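PDB 3CR8: sulfate adenylyltransferase, adenylylsulfate kinase from Thiobacillus denitrificans, which phosphorylates adenosine 5'-phosphosulfate with ATP to give 3'-phosphoadenylyl sulfate, through an APS kinase joined to an ATP-sulfurylase-like region that lacks sulfurylase activity. Local coordinates for residues A[195-200]-A[230-235]. Numbering follows the deposited sequence.
Sequences LLHPQV and QLSLLP
L196 bonds through its backbone to both Q230 and S232, in a ladder that runs on past the strands, a worked example of parallel pairing carried on into loops. L196 N donates to Q230 O at 2.7 Å, and S232 N returns the bond to L196 O. Past the strand ends, L234 N reaches P198 O only weakly, at 3.3 Å, whereas V200 N meets L234 O at 2.9 Å. Proline at 198 has no N-H to offer, and at that step H197 substitutes its side chain: ND1 points at S232 O in a weak but nearly straight bond of 3.4 Å. Strands 193-196 and 229-231, linked through helix 210-220, form a beta-alpha-beta crossover at one side of the parallel sheet in the ATP-sulfurylase region. One group of side chains gathers round the H197 ring: L234 CB sits over the centre of the imidazole in a CH-pi contact, 3.9 Å from the centroid, L195 CD2 lies off-centre over the opposite face, and F256 meets the ring edge-to-face. An alanine in place of H197 would probably leave S232 O without this side-chain donor and open a gap between L195 and L234. Another group gathers round L231 and L233. L231, with CG anti to its N (chi1 174°), brings CD1 to 3.9 Å from both L196 CB and P198 CD; farther along, V200 CG2 packs on L233 CD2, and V214 of helix 210-220 touches both residues.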
# COMPACT_ATOMS: atom_id res chain seq x y z
N LEU A 195 26.84 -18.49 14.91
CA LEU A 195 26.12 -18.62 16.17
C LEU A 195 25.86 -17.23 16.79
O LEU A 195 26.78 -16.51 17.20
CB LEU A 195 26.88 -19.53 17.14
CG LEU A 195 26.27 -19.61 18.54
CD1 LEU A 195 24.90 -20.28 18.47
CD2 LEU A 195 27.14 -20.34 19.52
N LEU A 196 24.59 -16.84 16.84
CA LEU A 196 24.23 -15.61 17.54
C LEU A 196 24.02 -16.01 18.98
O LEU A 196 23.10 -16.80 19.31
CB LEU A 196 22.95 -15.04 16.95
CG LEU A 196 23.05 -14.74 15.45
CD1 LEU A 196 21.71 -14.38 14.85
CD2 LEU A 196 24.05 -13.61 15.22
N HIS A 197 24.88 -15.47 19.84
CA HIS A 197 24.99 -15.94 21.22
C HIS A 197 24.90 -14.77 22.17
O HIS A 197 25.87 -14.44 22.82
CB HIS A 197 26.36 -16.63 21.37
CG HIS A 197 26.37 -17.83 22.27
ND1 HIS A 197 25.23 -18.51 22.62
CD2 HIS A 197 27.40 -18.48 22.86
CE1 HIS A 197 25.55 -19.53 23.41
NE2 HIS A 197 26.86 -19.53 23.57
N PRO A 198 23.74 -14.11 22.26
CA PRO A 198 23.63 -12.88 23.07
C PRO A 198 23.76 -13.11 24.58
O PRO A 198 23.08 -14.01 25.13
CB PRO A 198 22.21 -12.38 22.77
CG PRO A 198 21.71 -13.18 21.64
CD PRO A 198 22.45 -14.48 21.66
N GLN A 199 24.58 -12.31 25.26
CA GLN A 199 24.68 -12.41 26.71
C GLN A 199 23.35 -12.10 27.40
O GLN A 199 22.70 -11.09 27.13
CB GLN A 199 25.83 -11.55 27.23
CG GLN A 199 27.09 -12.34 27.41
CD GLN A 199 28.31 -11.62 26.86
OE1 GLN A 199 28.26 -10.43 26.53
NE2 GLN A 199 29.43 -12.35 26.77
N VAL A 200 22.92 -12.98 28.29
CA VAL A 200 21.55 -12.89 28.75
C VAL A 200 21.29 -12.86 30.27
O VAL A 200 20.14 -12.87 30.73
CB VAL A 200 20.74 -14.08 28.20
CG1 VAL A 200 19.80 -14.64 29.25
CG2 VAL A 200 19.98 -13.65 26.96
N GLN A 230 22.57 -20.04 13.83
CA GLN A 230 21.91 -20.56 15.03
C GLN A 230 21.77 -19.48 16.05
O GLN A 230 22.69 -18.66 16.19
CB GLN A 230 22.75 -21.66 15.67
CG GLN A 230 22.18 -23.05 15.43
CD GLN A 230 20.84 -23.22 16.13
OE1 GLN A 230 19.98 -23.97 15.68
NE2 GLN A 230 20.67 -22.50 17.22
N LEU A 231 20.64 -19.47 16.76
CA LEU A 231 20.45 -18.54 17.89
C LEU A 231 20.42 -19.31 19.21
O LEU A 231 19.80 -20.36 19.31
CB LEU A 231 19.19 -17.68 17.73
CG LEU A 231 18.81 -16.78 18.92
CD1 LEU A 231 19.74 -15.60 19.09
CD2 LEU A 231 17.39 -16.28 18.75
N SER A 232 21.11 -18.81 20.21
CA SER A 232 21.12 -19.50 21.48
C SER A 232 21.45 -18.48 22.53
O SER A 232 22.02 -17.45 22.21
CB SER A 232 22.14 -20.62 21.47
OG SER A 232 21.76 -21.62 22.38
N LEU A 233 21.10 -18.73 23.78
CA LEU A 233 21.40 -17.76 24.84
C LEU A 233 22.61 -18.18 25.65
O LEU A 233 22.86 -19.36 25.87
CB LEU A 233 20.19 -17.54 25.75
CG LEU A 233 18.94 -17.23 24.92
CD1 LEU A 233 17.71 -17.19 25.79
CD2 LEU A 233 19.13 -15.93 24.17
N LEU A 234 23.36 -17.17 26.06
CA LEU A 234 24.58 -17.33 26.84
C LEU A 234 24.36 -16.72 28.22
O LEU A 234 24.44 -15.49 28.38
CB LEU A 234 25.70 -16.59 26.14
CG LEU A 234 27.17 -16.79 26.52
CD1 LEU A 234 27.78 -15.45 26.64
CD2 LEU A 234 27.31 -17.50 27.84
N PRO A 235 24.13 -17.56 29.23
CA PRO A 235 23.69 -17.11 30.55
C PRO A 235 24.86 -16.54 31.32
O PRO A 235 25.64 -17.31 31.85
CB PRO A 235 23.23 -18.40 31.23
CG PRO A 235 23.45 -19.52 30.22
CD PRO A 235 24.43 -18.99 29.22